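Local coordinates for alpha-n-acetylglucosaminidase family protein (Clostridium perfringens, PDB 4A42), which probably binds carbohydrate as a family 32 carbohydrate-binding module of an enzyme that hydrolyses terminal alpha-linked N-acetylglucosamine, at residues A[55-58]-A[62-65]; A[65-70]-A[144-149]; A[91-96]-A[101-106]. All blocks are in the same frame, centred on the assembly; numbering follows the deposited sequence. Where two conformers were deposited one is given.

Contact 1: A[55-58]-A[62-65]; sequences WVPG and EKSV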
loop_
_atom_site.group_PDB
_atom_site.type_symbol
_atom_site.label_atom_id
_atom_site.label_comp_id
_atom_site.label_asym_id
_atom_site.label_seq_id
_atom_site.Cartn_x
_atom_site.Cartn_y
_atom_site.Cartn_z
ATOM N N TRP A 55 -6.414 5.451 -7.464
ATOM C CA TRP A 55 -6.949 4.116 -7.639
ATOM C C TRP A 55 -8.189 4.061 -6.750
ATOM O O TRP A 55 -8.115 4.289 -5.561
ATOM C CB TRP A 55 -5.944 3.034 -7.258
ATOM C CG TRP A 55 -6.557 1.656 -7.146
ATOM C CD1 TRP A 55 -6.933 0.839 -8.174
ATOM C CD2 TRP A 55 -6.857 0.942 -5.940
ATOM N NE1 TRP A 55 -7.452 -0.330 -7.679
ATOM C CE2 TRP A 55 -7.410 -0.293 -6.312
ATOM C CE3 TRP A 55 -6.712 1.229 -4.580
ATOM C CZ2 TRP A 55 -7.813 -1.234 -5.381
ATOM C CZ3 TRP A 55 -7.118 0.292 -3.659
ATOM C CH2 TRP A 55 -7.658 -0.924 -4.062
ATOM N N VAL A 56 -9.333 3.797 -7.356
ATOM C CA VAL A 56 -10.594 3.785 -6.651
ATOM C C VAL A 56 -11.212 2.424 -6.829
ATOM O O VAL A 56 -11.755 2.127 -7.873
ATOM C CB VAL A 56 -11.534 4.826 -7.263
ATOM C CG1 VAL A 56 -12.851 4.849 -6.556
ATOM C CG2 VAL A 56 -10.896 6.200 -7.231
ATOM N N PRO A 57 -11.178 1.621 -5.788
ATOM C CA PRO A 57 -11.730 0.278 -5.879
ATOM C C PRO A 57 -13.233 0.306 -5.945
ATOM O O PRO A 57 -13.873 1.278 -5.626
ATOM C CB PRO A 57 -11.264 -0.384 -4.583
ATOM C CG PRO A 57 -10.963 0.722 -3.676
ATOM C CD PRO A 57 -10.411 1.796 -4.549
ATOM N N GLY A 58 -13.772 -0.801 -6.414
ATOM C CA GLY A 58 -15.186 -1.029 -6.458
ATOM C C GLY A 58 -15.625 -1.646 -5.119
ATOM O O GLY A 58 -14.962 -1.494 -4.121
ATOM N N GLU A 62 -13.145 -7.453 0.105
ATOM C CA GLU A 62 -11.780 -7.229 0.520
ATOM C C GLU A 62 -11.037 -6.455 -0.564
ATOM O O GLU A 62 -10.565 -7.048 -1.533
ATOM C CB GLU A 62 -11.095 -8.568 0.785
ATOM N N LYS A 63 -10.972 -5.135 -0.410
ATOM C CA LYS A 63 -10.232 -4.292 -1.308
ATOM C C LYS A 63 -8.745 -4.397 -0.941
ATOM O O LYS A 63 -8.383 -4.155 0.186
ATOM C CB LYS A 63 -10.682 -2.840 -1.167
ATOM C CG LYS A 63 -12.098 -2.562 -1.483
ATOM C CD LYS A 63 -12.509 -1.244 -0.938
ATOM C CE LYS A 63 -13.740 -1.368 -0.123
ATOM N NZ LYS A 63 -14.941 -1.573 -0.948
ATOM N N SER A 64 -7.918 -4.793 -1.890
ATOM C CA SER A 64 -6.539 -5.045 -1.575
ATOM C C SER A 64 -5.578 -4.724 -2.717
ATOM O O SER A 64 -5.947 -4.802 -3.867
ATOM C CB SER A 64 -6.412 -6.512 -1.167
ATOM O OG SER A 64 -5.122 -6.810 -0.736
ATOM N N VAL A 65 -4.350 -4.381 -2.366
ATOM C CA VAL A 65 -3.272 -4.145 -3.326
ATOM C C VAL A 65 -2.037 -4.928 -2.880
ATOM O O VAL A 65 -1.686 -4.896 -1.709
ATOM C CB VAL A 65 -2.884 -2.650 -3.356
ATOM C CG1 VAL A 65 -1.738 -2.405 -4.342
ATOM C CG2 VAL A 65 -4.098 -1.771 -3.672
#
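Lys63 and Val65 reach from the start of an inner strand of a beta-sandwich, the F5/8 type C (discoidin-like) fold, to the loop 55-58, and show how alternate residues of a strand can each take up a different part of an irregular loop. The alkyl chain of Lys63 passes roughly at right angles to Pro57, its CD resting 3.7 Å from Pro57 CG. Bends at chi3 (-128°) and chi4 then turn the ammonium onto the main chain, where Lys63 NZ donates to Gly58 O at 3.2 Å in the plane of that carbonyl; Glu60 O is a second, weak acceptor. Ser64 points the opposite way, and its OG bonds to strand 126-134 at Phe132 O and Asn133 OD1. At Val65 the side chain points back toward the loop, to the indole of Trp55, which Val36 and Phe134 also touch. Trp55 NE1 is satisfied by Ser38 O, and the Trp55 side chain lies about 7 Å from the calcium ion, so this packing borders the metal-binding loop. The indole is sandwiched: Pro57 CD sits over one face, and over the other Val65 CG2 makes a CH-pi contact, 3.9 Å from the centroid of the six-membered ring and 21° off its normal.

Contact 2: A[65-70]-A[144-149]; sequences VTFDLS and IKIYKG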
loop_
_atom_site.group_PDB
_atom_site.type_symbol
_atom_site.label_atom_id
_atom_site.label_comp_id
_atom_site.label_asym_id
_atom_site.label_seq_id
_atom_site.Cartn_x
_atom_site.Cartn_y
_atom_site.Cartn_z
ATOM N N VAL A 65 -4.350 -4.381 -2.366
ATOM C CA VAL A 65 -3.272 -4.145 -3.326
ATOM C C VAL A 65 -2.037 -4.928 -2.880
ATOM O O VAL A 65 -1.686 -4.896 -1.709
ATOM C CB VAL A 65 -2.884 -2.650 -3.356
ATOM C CG1 VAL A 65 -1.738 -2.405 -4.342
ATOM C CG2 VAL A 65 -4.098 -1.771 -3.672
ATOM N N THR A 66 -1.374 -5.626 -3.800
ATOM C CA THR A 66 -0.130 -6.319 -3.462
ATOM C C THR A 66 1.012 -5.869 -4.366
ATOM O O THR A 66 0.911 -5.959 -5.589
ATOM C CB THR A 66 -0.271 -7.845 -3.583
ATOM O OG1 THR A 66 -1.268 -8.311 -2.667
ATOM C CG2 THR A 66 1.059 -8.527 -3.253
ATOM N N PHE A 67 2.087 -5.369 -3.765
ATOM C CA PHE A 67 3.302 -5.048 -4.516
ATOM C C PHE A 67 4.256 -6.228 -4.437
ATOM O O PHE A 67 4.470 -6.790 -3.358
ATOM C CB PHE A 67 4.020 -3.809 -3.961
ATOM C CG PHE A 67 3.291 -2.528 -4.181
ATOM C CD1 PHE A 67 2.284 -2.135 -3.314
ATOM C CD2 PHE A 67 3.624 -1.695 -5.244
ATOM C CE1 PHE A 67 1.613 -0.949 -3.514
ATOM C CE2 PHE A 67 2.952 -0.505 -5.441
ATOM C CZ PHE A 67 1.946 -0.140 -4.581
ATOM N N ASP A 68 4.807 -6.604 -5.586
ATOM C CA ASP A 68 5.877 -7.591 -5.663
ATOM C C ASP A 68 7.140 -6.817 -6.013
ATOM O O ASP A 68 7.311 -6.371 -7.147
ATOM C CB ASP A 68 5.556 -8.651 -6.727
ATOM C CG ASP A 68 6.632 -9.734 -6.834
ATOM O OD1 ASP A 68 7.698 -9.598 -6.203
ATOM O OD2 ASP A 68 6.406 -10.725 -7.565
ATOM N N LEU A 69 8.005 -6.622 -5.026
ATOM C CA LEU A 69 9.252 -5.896 -5.225
ATOM C C LEU A 69 10.269 -6.671 -6.078
ATOM O O LEU A 69 11.321 -6.136 -6.425
ATOM C CB LEU A 69 9.865 -5.511 -3.873
ATOM C CG LEU A 69 8.920 -4.689 -2.982
ATOM C CD1 LEU A 69 9.586 -4.276 -1.678
ATOM C CD2 LEU A 69 8.412 -3.463 -3.727
ATOM N N SER A 70 9.938 -7.926 -6.382
ATOM C CA SER A 70 10.739 -8.808 -7.239
ATOM C C SER A 70 11.826 -9.560 -6.470
ATOM O O SER A 70 12.232 -10.661 -6.859
ATOM C CB SER A 70 11.329 -8.051 -8.437
ATOM O OG SER A 70 12.659 -7.627 -8.185
ATOM N N ILE A 144 0.900 5.073 -3.213
ATOM C CA ILE A 144 1.519 4.284 -2.152
ATOM C C ILE A 144 3.019 4.313 -2.373
ATOM O O ILE A 144 3.511 3.957 -3.442
ATOM C CB ILE A 144 1.029 2.825 -2.147
ATOM C CG1 ILE A 144 -0.451 2.788 -1.752
ATOM C CG2 ILE A 144 1.863 1.971 -1.188
ATOM C CD1 ILE A 144 -1.070 1.434 -1.888
ATOM N N LYS A 145 3.730 4.797 -1.381
ATOM C CA LYS A 145 5.172 4.932 -1.440
ATOM C C LYS A 145 5.838 3.951 -0.472
ATOM O O LYS A 145 5.497 3.923 0.675
ATOM C CB LYS A 145 5.577 6.358 -1.123
ATOM C CG LYS A 145 4.842 7.379 -1.970
ATOM C CD LYS A 145 5.201 8.803 -1.652
ATOM C CE LYS A 145 4.164 9.774 -2.181
ATOM N NZ LYS A 145 4.339 11.197 -1.752
ATOM N N ILE A 146 6.764 3.150 -0.987
ATOM C CA ILE A 146 7.428 2.143 -0.171
ATOM C C ILE A 146 8.909 2.462 -0.162
ATOM O O ILE A 146 9.579 2.235 -1.139
ATOM C CB ILE A 146 7.190 0.736 -0.718
ATOM C CG1 ILE A 146 5.691 0.425 -0.746
ATOM C CG2 ILE A 146 7.913 -0.293 0.126
ATOM C CD1 ILE A 146 5.328 -0.772 -1.512
ATOM N N TYR A 147 9.391 3.009 0.939
ATOM C CA TYR A 147 10.761 3.481 1.003
ATOM C C TYR A 147 11.758 2.437 1.507
ATOM O O TYR A 147 11.530 1.749 2.478
ATOM C CB TYR A 147 10.889 4.748 1.815
ATOM C CG TYR A 147 9.941 5.887 1.491
ATOM C CD1 TYR A 147 10.065 6.630 0.341
ATOM C CD2 TYR A 147 8.980 6.268 2.385
ATOM C CE1 TYR A 147 9.210 7.690 0.080
ATOM C CE2 TYR A 147 8.138 7.312 2.121
ATOM C CZ TYR A 147 8.263 8.025 0.979
ATOM O OH TYR A 147 7.403 9.078 0.785
ATOM N N LYS A 148 12.876 2.349 0.805
ATOM C CA LYS A 148 13.963 1.503 1.216
ATOM C C LYS A 148 14.897 2.474 1.898
ATOM O O LYS A 148 15.367 3.429 1.284
ATOM C CB LYS A 148 14.646 0.903 0.001
ATOM N N GLY A 149 15.172 2.235 3.169
ATOM C CA GLY A 149 16.015 3.136 3.915
ATOM C C GLY A 149 15.862 4.538 3.374
ATOM O O GLY A 149 14.789 4.932 2.926
#
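Phe67 faces Ile144 and Ile146 across the interior of the beta-sandwich, a worked example of how two sheets that share no backbone bonds at this point are joined by side chains alone. The nearest CA atoms, those of Phe67 and Ile146, are 9.4 Å apart, a separation bridged by one aromatic ring and two branched aliphatic chains.

The CH-pi interaction comes from Ile146. Its side chain runs out with CD1 anti to CA (chi2 168°), which carries the terminal methyl over one face of the Phe67 ring; Ile146 CD1 stands 4.0 Å from the ring centroid, 21° off the normal and displaced toward the rim at the CG-CD1 bond, with Phe67 CG 3.8 Å away. The remaining packing is plain apolar contact, at the far end of the ring. Ile144 CG2 approaches Phe67 CE1 obliquely at 3.7 Å, while Ile144 CD1 lies in the ring plane at its edge, 3.9 Å from the same Phe67 CE1. Two isoleucines two residues apart on one strand thus hold both a face and the outer rim of a single ring.

Polar bonding within the segments is found at the end of strand 63-69. Asp68 OD1 accepts from Ser70 N at 2.8 Å, an Asx turn in which the N-H arrives from above the carboxylate plane, and the same oxygen forms a salt bridge with Arg128.

Strand 63-69 runs between strands 33-36 and 126-134 in its sheet, and Val34 from the former also touches Phe67. In the other sheet, strand 141-148 lies between 24-25 and 77-82, while Ile144 additionally meets Phe132 of strand 126-134.

Contact 3: A[91-96]-A[101-106]; sequences SIEISN and WTKIVD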
loop_
_atom_site.group_PDB
_atom_site.type_symbol
_atom_site.label_atom_id
_atom_site.label_comp_id
_atom_site.label_asym_id
_atom_site.label_seq_id
_atom_site.Cartn_x
_atom_site.Cartn_y
_atom_site.Cartn_z
ATOM N N SER A 91 -4.668 -2.163 6.709
ATOM C CA SER A 91 -3.558 -2.913 7.274
ATOM C C SER A 91 -2.479 -3.097 6.214
ATOM O O SER A 91 -2.728 -2.958 5.014
ATOM C CB SER A 91 -4.023 -4.274 7.804
ATOM O OG SER A 91 -4.506 -5.117 6.763
ATOM N N ILE A 92 -1.271 -3.372 6.685
ATOM C CA ILE A 92 -0.129 -3.614 5.830
ATOM C C ILE A 92 0.490 -4.938 6.247
ATOM O O ILE A 92 0.740 -5.164 7.435
ATOM C CB ILE A 92 0.909 -2.489 5.981
ATOM C CG1 ILE A 92 0.253 -1.112 5.760
ATOM C CG2 ILE A 92 2.062 -2.687 5.004
ATOM C CD1 ILE A 92 1.253 0.036 5.822
ATOM N N GLU A 93 0.709 -5.810 5.269
ATOM C CA GLU A 93 1.316 -7.117 5.490
ATOM C C GLU A 93 2.542 -7.240 4.602
ATOM O O GLU A 93 2.577 -6.681 3.518
ATOM C CB GLU A 93 0.348 -8.236 5.114
ATOM C CG GLU A 93 -0.865 -8.404 6.011
ATOM C CD GLU A 93 -1.887 -9.326 5.379
ATOM O OE1 GLU A 93 -2.576 -8.885 4.442
ATOM O OE2 GLU A 93 -1.980 -10.497 5.794
ATOM N N ILE A 94 3.542 -7.993 5.051
ATOM C CA ILE A 94 4.698 -8.279 4.210
ATOM C C ILE A 94 4.937 -9.781 4.166
ATOM O O ILE A 94 4.519 -10.506 5.074
ATOM C CB ILE A 94 5.970 -7.547 4.695
ATOM C CG1 ILE A 94 6.301 -7.921 6.144
ATOM C CG2 ILE A 94 5.794 -6.031 4.537
ATOM C CD1 ILE A 94 7.654 -7.403 6.612
ATOM N N SER A 95 5.589 -10.241 3.100
ATOM C CA SER A 95 5.917 -11.654 2.949
ATOM C C SER A 95 7.188 -11.829 2.134
ATOM O O SER A 95 7.544 -10.966 1.321
ATOM C CB SER A 95 4.773 -12.413 2.276
ATOM O OG SER A 95 5.060 -13.804 2.197
ATOM N N ASN A 96 7.857 -12.965 2.345
ATOM C CA ASN A 96 9.005 -13.353 1.541
ATOM C C ASN A 96 8.634 -14.337 0.450
ATOM O O ASN A 96 9.135 -14.261 -0.659
ATOM C CB ASN A 96 10.114 -13.914 2.426
ATOM C CG ASN A 96 10.718 -12.870 3.295
ATOM O OD1 ASN A 96 10.734 -11.705 2.947
ATOM N ND2 ASN A 96 11.224 -13.273 4.432
ATOM N N TRP A 101 2.193 -14.494 5.521
ATOM C CA TRP A 101 2.160 -13.043 5.675
ATOM C C TRP A 101 2.308 -12.572 7.111
ATOM O O TRP A 101 1.747 -13.163 8.034
ATOM C CB TRP A 101 0.855 -12.482 5.110
ATOM C CG TRP A 101 0.666 -12.791 3.662
ATOM C CD1 TRP A 101 0.093 -13.911 3.131
ATOM C CD2 TRP A 101 1.052 -11.972 2.558
ATOM N NE1 TRP A 101 0.096 -13.839 1.761
ATOM C CE2 TRP A 101 0.691 -12.659 1.378
ATOM C CE3 TRP A 101 1.678 -10.727 2.437
ATOM C CZ2 TRP A 101 0.923 -12.147 0.105
ATOM C CZ3 TRP A 101 1.915 -10.211 1.163
ATOM C CH2 TRP A 101 1.538 -10.924 0.020
ATOM N N THR A 102 3.049 -11.482 7.277
ATOM C CA THR A 102 3.162 -10.801 8.560
ATOM C C THR A 102 2.504 -9.418 8.532
ATOM O O THR A 102 2.932 -8.518 7.792
ATOM C CB THR A 102 4.635 -10.676 8.996
ATOM O OG1 THR A 102 5.218 -11.986 9.077
ATOM C CG2 THR A 102 4.734 -9.994 10.359
ATOM N N LYS A 103 1.480 -9.251 9.345
ATOM C CA LYS A 103 0.776 -7.987 9.453
ATOM C C LYS A 103 1.579 -7.072 10.342
ATOM O O LYS A 103 1.679 -7.288 11.518
ATOM C CB LYS A 103 -0.653 -8.189 9.996
ATOM C CG LYS A 103 -1.571 -6.969 9.875
ATOM C CD LYS A 103 -2.988 -7.222 10.211
ATOM C CE LYS A 103 -3.619 -8.265 9.329
ATOM N NZ LYS A 103 -5.030 -8.569 9.630
ATOM N N ILE A 104 2.124 -6.022 9.763
ATOM C CA ILE A 104 3.035 -5.126 10.471
ATOM C C ILE A 104 2.387 -3.811 10.888
ATOM O O ILE A 104 2.903 -3.120 11.762
ATOM C CB ILE A 104 4.301 -4.809 9.646
ATOM C CG1 ILE A 104 3.911 -4.246 8.277
ATOM C CG2 ILE A 104 5.193 -6.051 9.508
ATOM C CD1 ILE A 104 5.036 -3.548 7.548
ATOM N N VAL A 105 1.272 -3.459 10.254
ATOM C CA VAL A 105 0.477 -2.303 10.666
ATOM C C VAL A 105 -0.978 -2.727 10.632
ATOM O O VAL A 105 -1.437 -3.284 9.643
ATOM C CB VAL A 105 0.652 -1.094 9.725
ATOM C CG1 VAL A 105 -0.286 0.042 10.145
ATOM C CG2 VAL A 105 2.093 -0.622 9.700
ATOM N N ASP A 106 -1.703 -2.493 11.717
ATOM C CA ASP A 106 -3.102 -2.876 11.755
ATOM C C ASP A 106 -3.944 -1.695 12.185
ATOM O O ASP A 106 -4.118 -1.436 13.385
ATOM C CB ASP A 106 -3.332 -4.071 12.684
ATOM C CG ASP A 106 -4.752 -4.615 12.589
ATOM O OD1 ASP A 106 -5.603 -3.951 11.956
ATOM O OD2 ASP A 106 -5.024 -5.700 13.144
#
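Ile92 and Ile94 exchange backbone hydrogen bonds with the strand 102-106, closing an antiparallel beta hairpin whose ladder is interrupted by a classic bulge. Ile94 and Thr102 bond in both directions, with Thr102 N to Ile94 O at 2.8 Å and nearly straight (177°). At the bulge two residues, Ile104 and Val105, stand opposite the single Ile92: Ile92 O accepts a hydrogen bond from Ile104 N at 2.8 Å and a weak one from Val105 N, while Ile92 N donates to Val105 O at 3.0 Å. The extra residue shifts the register by one.

On the face carrying Ile92 and Ile94, Ile104 CD1 comes within 4.0 Å of both Ile92 CG2 and Ile94 CG2, and Ile92 lies alongside Val105, pointing the same way. The face of Glu93 is mixed. Lys103 CB packs on Glu93 CG at 4.0 Å, but Glu93 OE1 forms a salt bridge with Arg131 NE and a hydrogen bond with Asn133 ND2. Beyond it, the Trp101 indole receives Ser95 CB over one face in a CH-pi contact, 3.7 Å from the six-membered centroid, and forms a cation-pi pair with Arg131.

The cation of Arg131 is probably stabilised by the Glu93 carboxylate and the Trp101 ring together, and ties the hairpin to strand 126-134.

How the contacts relate
The three contacts illustrate how chemistry follows position in a beta-sandwich. Contact 2 is the buried one, purely apolar where its segments touch, and joins the two sheets. Contact 1, partly buried, attaches a loop near the calcium ion to the same strand, 63-69, with Val65 common to both; it mixes ring packing with one lysine bond to the main chain. Contact 3, also partly buried but with exposed residues on its outer strand, lies within a sheet and depends chiefly on backbone hydrogen bonds. It lies in the same sheet as strand 63-69, with strand 126-134 between them, and meets contact 2 directly where Thr66 CG2 packs 4.1 Å from Trp101 CH2. Contacts 1 and 3 do not touch.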